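Local coordinates for alpha-catenin-like protein hmp-1 (Caenorhabditis elegans, PDB 5H5M) that binds beta-catenin and actin filaments in the cadherin-catenin complex of adherens junctions, and is required for cell migration and cell shape changes as the body encloses and elongates, at residues Arg55-Arg58 / Lys59-Val63; Asp238-Leu241 / Ala242-Ala246; His24-Arg27 / Gly28-Pro32. One frame throughout, in Å; residues are numbered along the deposited sequence.

Contact 1: residues Arg55-Arg58 / Lys59-Val63; sequences RENR and KQKIV
The first turns of helix 56-80 are stitched together here, with R55 as the N-cap residue and two i to i+4 side-chain pairs, E56-Q60 and N57-K61, along the surface. R55 O receives the amide of K59 (N to O 3.0 Å), and the ladder continues with Q60 N on E56 O and I62 N on R58 O; the bond from K61 N to N57 O is long and weak. A nearly straight side-chain hydrogen bond runs from Q60 NE2 to E56 OE2, 2.9 Å with an N-H...O angle of 179°. The acceptor lies in the plane of the Q60 amide, but the amide nitrogen meets OE2 on its syn side, 34° out of the carboxylate plane. E56 gets there because its chain leaves opposite the backbone N and then bends at the second torsion (64°), turning the carboxylate forward along the helix, toward the next turn. K61 bends as well, so that NZ comes within 3.0 Å of N57 OD1 in a weak hydrogen bond, with CE beside the same oxygen. On the inner side, I62 CG1 packs 3.2 Å from R58 O, and the buried side chain of I62 lies against S45 and A49 of helix 27-49. Polar E56, N57 and Q60 suit the exposed side, whereas long arginines suit the flank because they span to carboxylates on neighbouring helices: R58 to D117, R55 to D121 and E250. K59 reaches back to D50. R58 NH2 lies 4.3 Å from K61 NZ, a closeness of like charges that the D117 carboxylate probably offsets. In the first turn, E56 would interact favourably with the helix dipole, which probably helps keep it ionised.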
loop_
_atom_site.group_PDB
_atom_site.type_symbol
_atom_site.label_atom_id
_atom_site.label_comp_id
_atom_site.label_asym_id
_atom_site.label_seq_id
_atom_site.Cartn_x
_atom_site.Cartn_y
_atom_site.Cartn_z
ATOM N N ARG A 55 -1.634 5.546 -8.756
ATOM C CA ARG A 55 -2.207 6.883 -8.630
ATOM C C ARG A 55 -1.499 7.886 -9.541
ATOM O O ARG A 55 -0.299 7.771 -9.798
ATOM C CB ARG A 55 -2.151 7.352 -7.173
ATOM C CG ARG A 55 -3.241 6.745 -6.281
ATOM C CD ARG A 55 -2.951 6.981 -4.804
ATOM N NE ARG A 55 -4.089 6.662 -3.942
ATOM C CZ ARG A 55 -4.416 5.433 -3.547
ATOM N NH1 ARG A 55 -3.703 4.386 -3.944
ATOM N NH2 ARG A 55 -5.464 5.247 -2.756
ATOM N N GLU A 56 -2.254 8.872 -10.019
ATOM C CA GLU A 56 -1.769 9.809 -11.030
ATOM C C GLU A 56 -0.588 10.660 -10.573
ATOM O O GLU A 56 0.389 10.816 -11.303
ATOM C CB GLU A 56 -2.909 10.725 -11.483
ATOM C CG GLU A 56 -2.497 11.775 -12.507
ATOM C CD GLU A 56 -2.043 11.173 -13.827
ATOM O OE1 GLU A 56 -2.383 10.003 -14.109
ATOM O OE2 GLU A 56 -1.341 11.874 -14.586
ATOM N N ASN A 57 -0.679 11.213 -9.370
ATOM C CA ASN A 57 0.341 12.127 -8.881
ATOM C C ASN A 57 1.672 11.423 -8.609
ATOM O O ASN A 57 2.736 12.001 -8.819
ATOM C CB ASN A 57 -0.163 12.849 -7.629
ATOM C CG ASN A 57 0.935 13.602 -6.899
ATOM O OD1 ASN A 57 1.597 13.056 -6.016
ATOM N ND2 ASN A 57 1.146 14.857 -7.278
ATOM N N ARG A 58 1.613 10.169 -8.170
ATOM C CA ARG A 58 2.833 9.404 -7.941
ATOM C C ARG A 58 3.398 8.912 -9.272
ATOM O O ARG A 58 4.609 8.769 -9.434
ATOM C CB ARG A 58 2.573 8.227 -6.994
ATOM C CG ARG A 58 3.845 7.623 -6.411
ATOM C CD ARG A 58 3.605 6.999 -5.044
ATOM N NE ARG A 58 3.866 7.935 -3.954
ATOM C CZ ARG A 58 3.036 8.159 -2.942
ATOM N NH1 ARG A 58 1.882 7.512 -2.866
ATOM N NH2 ARG A 58 3.363 9.029 -1.997
ATOM N N LYS A 59 2.503 8.662 -10.221
ATOM C CA LYS A 59 2.876 8.290 -11.579
ATOM C C LYS A 59 3.747 9.361 -12.233
ATOM O O LYS A 59 4.760 9.053 -12.856
ATOM C CB LYS A 59 1.616 8.049 -12.414
ATOM C CG LYS A 59 1.850 7.779 -13.886
ATOM C CD LYS A 59 0.525 7.814 -14.641
ATOM C CE LYS A 59 0.683 7.355 -16.080
ATOM N NZ LYS A 59 1.722 8.140 -16.802
ATOM N N GLN A 60 3.357 10.621 -12.079
ATOM C CA GLN A 60 4.080 11.713 -12.719
ATOM C C GLN A 60 5.428 11.983 -12.053
ATOM O O GLN A 60 6.371 12.413 -12.713
ATOM C CB GLN A 60 3.230 12.987 -12.729
ATOM C CG GLN A 60 2.006 12.939 -13.660
ATOM C CD GLN A 60 2.312 12.463 -15.086
ATOM O OE1 GLN A 60 3.450 12.530 -15.562
ATOM N NE2 GLN A 60 1.280 11.982 -15.773
ATOM N N LYS A 61 5.523 11.729 -10.750
ATOM C CA LYS A 61 6.791 11.908 -10.052
ATOM C C LYS A 61 7.815 10.895 -10.548
ATOM O O LYS A 61 8.989 11.222 -10.741
ATOM C CB LYS A 61 6.610 11.779 -8.538
ATOM C CG LYS A 61 5.919 12.969 -7.899
ATOM C CD LYS A 61 5.832 12.820 -6.389
ATOM C CE LYS A 61 4.555 12.103 -5.988
ATOM N NZ LYS A 61 4.170 12.358 -4.573
ATOM N N ILE A 62 7.356 9.665 -10.756
ATOM C CA ILE A 62 8.202 8.597 -11.269
ATOM C C ILE A 62 8.697 8.926 -12.675
ATOM O O ILE A 62 9.879 8.767 -12.980
ATOM C CB ILE A 62 7.454 7.251 -11.280
ATOM C CG1 ILE A 62 7.136 6.819 -9.847
ATOM C CG2 ILE A 62 8.271 6.183 -11.995
ATOM C CD1 ILE A 62 6.357 5.535 -9.749
ATOM N N VAL A 63 7.784 9.395 -13.521
ATOM C CA VAL A 63 8.116 9.801 -14.885
ATOM C C VAL A 63 9.148 10.931 -14.901
ATOM O O VAL A 63 10.145 10.866 -15.623
ATOM C CB VAL A 63 6.853 10.246 -15.653
ATOM C CG1 VAL A 63 7.222 10.894 -16.979
ATOM C CG2 VAL A 63 5.930 9.063 -15.878
#

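Contact 2: residues Asp238-Leu241 / Ala242-Ala246; sequences DDFL and AVSEA
F240 swings its ring opposite its backbone N (chi1 -175°), while S244 turns OG back beside its own N (chi1 -72°), and the two side chains meet one turn apart near the N-terminal end of helix 237-260. The motif is a serine side-chain to main-chain hydrogen bond, from OG to the carbonyl four residues earlier: OG donates to F240 O at 2.7 Å, the same oxygen that accepts S244 N at 2.9 Å. The two donors come from opposite faces of the carbonyl plane, OG standing 35° above it rather than on a lone pair. A buried hydroxyl is satisfied in this way within its own helix, which makes serine well suited to a buried position against V290 of helix 276-300. F240 lies against V293 of the same helix, and L241 reaches V290 and V294 as well as L373 of helix 345-374, so this side is hydrophobic. V243, with CG2 3.3 Å from D239 O, faces helix 92-122 instead, at V116 and D117. D239, though buried, is paired with R113 of helix 92-122; E245, partly exposed, pairs with R370 of helix 345-374. The small side chain of A242 touches R370, and A242 CB is 3.2 Å from D238 O. Besides its bond, S244 OG sits over one face of the F240 ring, displaced toward the rim, with F240 CE2 as its nearest ring atom at 3.4 Å.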
loop_
_atom_site.group_PDB
_atom_site.type_symbol
_atom_site.label_atom_id
_atom_site.label_comp_id
_atom_site.label_asym_id
_atom_site.label_seq_id
_atom_site.Cartn_x
_atom_site.Cartn_y
_atom_site.Cartn_z
ATOM N N ASP A 238 8.146 3.888 7.689
ATOM C CA ASP A 238 7.883 5.293 7.403
ATOM C C ASP A 238 7.085 5.479 6.117
ATOM O O ASP A 238 6.170 6.303 6.069
ATOM C CB ASP A 238 9.177 6.091 7.316
ATOM C CG ASP A 238 8.919 7.577 7.166
ATOM O OD1 ASP A 238 9.037 8.091 6.034
ATOM O OD2 ASP A 238 8.566 8.222 8.179
ATOM N N ASP A 239 7.439 4.724 5.081
ATOM C CA ASP A 239 6.670 4.726 3.840
ATOM C C ASP A 239 5.212 4.366 4.106
ATOM O O ASP A 239 4.293 5.033 3.617
ATOM C CB ASP A 239 7.262 3.752 2.822
ATOM C CG ASP A 239 8.575 4.235 2.247
ATOM O OD1 ASP A 239 8.832 5.454 2.292
ATOM O OD2 ASP A 239 9.344 3.392 1.742
ATOM N N PHE A 240 5.001 3.318 4.896
ATOM C CA PHE A 240 3.644 2.860 5.148
ATOM C C PHE A 240 2.831 3.910 5.896
ATOM O O PHE A 240 1.673 4.140 5.571
ATOM C CB PHE A 240 3.634 1.547 5.929
ATOM C CG PHE A 240 2.257 0.975 6.099
ATOM C CD1 PHE A 240 1.649 0.289 5.060
ATOM C CD2 PHE A 240 1.558 1.148 7.283
ATOM C CE1 PHE A 240 0.377 -0.228 5.202
ATOM C CE2 PHE A 240 0.285 0.631 7.433
ATOM C CZ PHE A 240 -0.307 -0.055 6.389
ATOM N N LEU A 241 3.445 4.552 6.884
ATOM C CA LEU A 241 2.750 5.557 7.675
ATOM C C LEU A 241 2.513 6.836 6.878
ATOM O O LEU A 241 1.482 7.490 7.039
ATOM C CB LEU A 241 3.535 5.868 8.950
ATOM C CG LEU A 241 3.693 4.704 9.932
ATOM C CD1 LEU A 241 4.329 5.186 11.217
ATOM C CD2 LEU A 241 2.355 4.031 10.214
ATOM N N ALA A 242 3.465 7.190 6.016
ATOM C CA ALA A 242 3.349 8.400 5.206
ATOM C C ALA A 242 2.244 8.253 4.162
ATOM O O ALA A 242 1.467 9.179 3.930
ATOM C CB ALA A 242 4.679 8.726 4.534
ATOM N N VAL A 243 2.181 7.081 3.538
ATOM C CA VAL A 243 1.143 6.786 2.559
ATOM C C VAL A 243 -0.217 6.614 3.243
ATOM O O VAL A 243 -1.230 7.114 2.752
ATOM C CB VAL A 243 1.487 5.520 1.742
ATOM C CG1 VAL A 243 0.286 5.046 0.941
ATOM C CG2 VAL A 243 2.672 5.786 0.823
ATOM N N SER A 244 -0.231 5.923 4.380
ATOM C CA SER A 244 -1.462 5.745 5.152
ATOM C C SER A 244 -2.082 7.090 5.510
ATOM O O SER A 244 -3.286 7.292 5.349
ATOM C CB SER A 244 -1.201 4.943 6.429
ATOM O OG SER A 244 -0.947 3.581 6.138
ATOM N N GLU A 245 -1.247 8.009 5.984
ATOM C CA GLU A 245 -1.709 9.341 6.349
ATOM C C GLU A 245 -2.254 10.087 5.132
ATOM O O GLU A 245 -3.298 10.730 5.205
ATOM C CB GLU A 245 -0.574 10.135 6.996
ATOM C CG GLU A 245 -0.950 11.534 7.432
ATOM C CD GLU A 245 0.230 12.295 8.006
ATOM O OE1 GLU A 245 1.052 11.675 8.716
ATOM O OE2 GLU A 245 0.338 13.511 7.742
ATOM N N ALA A 246 -1.548 9.987 4.011
ATOM C CA ALA A 246 -1.970 10.647 2.783
ATOM C C ALA A 246 -3.265 10.039 2.246
ATOM O O ALA A 246 -4.109 10.742 1.697
ATOM C CB ALA A 246 -0.868 10.567 1.730
#

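Contact 3: residues His24-Arg27 / Gly28-Pro32; sequences HYRR and GTDRP
R26 O is gripped by the turn that follows it: D30 N donates to it at 2.7 Å, nearly along the C=O axis, and T29 N at 3.1 Å from well above the carbonyl plane, while T29 OG1 adds a weak third bond. This is the N-terminal entry to helix 27-49, where the loop after helix 6-17 turns into the first helical residues. D30 answers in the other direction: its OD2 accepts R26 N at 2.9 Å through the anti lone pair. R26 and D30 are thus joined twice, and the aspartate side chain takes up a backbone N-H just ahead of the helix; its charge there is probably favoured by the helix dipole. OD2 also takes a hydrogen from a water that is bound to H24 O as well, so the loop just before is tethered through solvent. Threonine suits its place because OG1, with chi1 at 48°, comes over one face of the R26 guanidinium and lies 3.2 Å from R26 CB. On the inner side Y25 runs its ring past D30 CB, 3.8 Å from Y25 CE1, with ring and carboxylate planes 31° apart. Its hydroxyl bonds to E81, and the ring stacks on Y80. R27 and R31, one turn apart, lie side by side with extended chains and both form salt bridges to E81; this shared carboxylate probably compensates the closeness of R27 NH1 and R31 NH1, 3.4 Å apart, and E35 also pairs with R31 NE. P32 has no N-H, so the bond to the preceding turn is missing and the helix is kinked there. R31 N makes a weak bond to R27 O, and P32 CD rests 3.3 Å from R27 O.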
loop_
_atom_site.group_PDB
_atom_site.type_symbol
_atom_site.label_atom_id
_atom_site.label_comp_id
_atom_site.label_asym_id
_atom_site.label_seq_id
_atom_site.Cartn_x
_atom_site.Cartn_y
_atom_site.Cartn_z
ATOM N N HIS A 24 40.108 4.732 -15.348
ATOM C CA HIS A 24 39.644 3.456 -15.890
ATOM C C HIS A 24 38.513 3.605 -16.904
ATOM O O HIS A 24 38.259 2.690 -17.687
ATOM C CB HIS A 24 39.179 2.530 -14.761
ATOM C CG HIS A 24 40.294 1.957 -13.947
ATOM N ND1 HIS A 24 40.086 1.018 -12.958
ATOM C CD2 HIS A 24 41.629 2.186 -13.970
ATOM C CE1 HIS A 24 41.243 0.694 -12.410
ATOM N NE2 HIS A 24 42.196 1.390 -13.006
ATOM N N TYR A 25 37.830 4.746 -16.878
ATOM C CA TYR A 25 36.672 4.962 -17.743
ATOM C C TYR A 25 37.020 4.819 -19.223
ATOM O O TYR A 25 37.989 5.405 -19.707
ATOM C CB TYR A 25 36.058 6.341 -17.490
ATOM C CG TYR A 25 34.831 6.620 -18.335
ATOM C CD1 TYR A 25 33.559 6.277 -17.885
ATOM C CD2 TYR A 25 34.945 7.218 -19.585
ATOM C CE1 TYR A 25 32.439 6.527 -18.656
ATOM C CE2 TYR A 25 33.833 7.466 -20.360
ATOM C CZ TYR A 25 32.582 7.123 -19.891
ATOM O OH TYR A 25 31.473 7.376 -20.665
ATOM N N ARG A 26 36.217 4.032 -19.932
ATOM C CA ARG A 26 36.376 3.844 -21.369
ATOM C C ARG A 26 35.045 4.088 -22.072
ATOM O O ARG A 26 34.075 3.366 -21.840
ATOM C CB ARG A 26 36.888 2.436 -21.678
ATOM C CG ARG A 26 38.111 2.023 -20.879
ATOM C CD ARG A 26 38.273 0.513 -20.878
ATOM N NE ARG A 26 38.587 -0.006 -22.204
ATOM C CZ ARG A 26 38.538 -1.293 -22.532
ATOM N NH1 ARG A 26 38.175 -2.194 -21.629
ATOM N NH2 ARG A 26 38.847 -1.678 -23.764
ATOM N N ARG A 27 35.008 5.104 -22.932
ATOM C CA ARG A 27 33.774 5.519 -23.597
ATOM C C ARG A 27 33.077 4.382 -24.342
ATOM O O ARG A 27 31.867 4.207 -24.226
ATOM C CB ARG A 27 34.055 6.665 -24.574
ATOM C CG ARG A 27 32.853 7.027 -25.430
ATOM C CD ARG A 27 33.153 8.139 -26.415
ATOM N NE ARG A 27 32.021 8.357 -27.313
ATOM C CZ ARG A 27 30.982 9.135 -27.031
ATOM N NH1 ARG A 27 30.929 9.783 -25.875
ATOM N NH2 ARG A 27 29.995 9.271 -27.906
ATOM N N GLY A 28 33.844 3.605 -25.098
ATOM C CA GLY A 28 33.271 2.563 -25.931
ATOM C C GLY A 28 32.732 1.356 -25.186
ATOM O O GLY A 28 32.107 0.481 -25.787
ATOM N N THR A 29 32.970 1.296 -23.878
ATOM C CA THR A 29 32.487 0.174 -23.079
ATOM C C THR A 29 31.695 0.635 -21.858
ATOM O O THR A 29 30.578 0.173 -21.629
ATOM C CB THR A 29 33.648 -0.732 -22.613
ATOM O OG1 THR A 29 34.698 0.072 -22.063
ATOM C CG2 THR A 29 34.200 -1.541 -23.779
ATOM N N ASP A 30 32.270 1.549 -21.083
ATOM C CA ASP A 30 31.644 2.006 -19.843
ATOM C C ASP A 30 30.405 2.856 -20.091
ATOM O O ASP A 30 29.529 2.946 -19.234
ATOM C CB ASP A 30 32.646 2.794 -18.996
ATOM C CG ASP A 30 33.569 1.895 -18.198
ATOM O OD1 ASP A 30 33.081 0.897 -17.626
ATOM O OD2 ASP A 30 34.784 2.184 -18.147
ATOM N N ARG A 31 30.327 3.483 -21.258
ATOM C CA ARG A 31 29.174 4.323 -21.570
ATOM C C ARG A 31 27.946 3.538 -22.064
ATOM O O ARG A 31 26.845 3.766 -21.563
ATOM C CB ARG A 31 29.549 5.396 -22.597
ATOM C CG ARG A 31 28.396 6.314 -22.945
ATOM C CD ARG A 31 28.796 7.412 -23.920
ATOM N NE ARG A 31 27.749 8.424 -24.004
ATOM C CZ ARG A 31 27.885 9.684 -23.601
ATOM N NH1 ARG A 31 29.038 10.104 -23.104
ATOM N NH2 ARG A 31 26.869 10.526 -23.707
ATOM N N PRO A 32 28.115 2.621 -23.042
ATOM C CA PRO A 32 26.908 1.940 -23.533
ATOM C C PRO A 32 26.198 1.074 -22.490
ATOM O O PRO A 32 24.970 0.966 -22.535
ATOM C CB PRO A 32 27.438 1.063 -24.677
ATOM C CG PRO A 32 28.719 1.684 -25.081
ATOM C CD PRO A 32 29.305 2.226 -23.819
HETATM O O HOH W 1 36.539 0.414 -17.565
#

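Overall arrangement
The three sites belong to the M domain, a largely helical part of this vinculin-family protein, and follow one another along the chain as contact 3, contact 1, contact 2. Contacts 3 and 1 mark the starts of two successive helices, 27-49 and 56-80; their centres lie about 33 Å apart, with contact 3 centred about 40 Å from the centre of the chain. Contacts 1 and 2 have centres about 16 Å apart and touch: R58 NH1 of helix 56-80 packs on V243 CG2 of helix 237-260. Helix 92-122 borders both, D117 meeting R58 and V243 alike. The centres of contacts 2 and 3 are about 41 Å apart. Helices 56-80 and 237-260 thus meet side by side, and each forms salt bridges to helix 92-122.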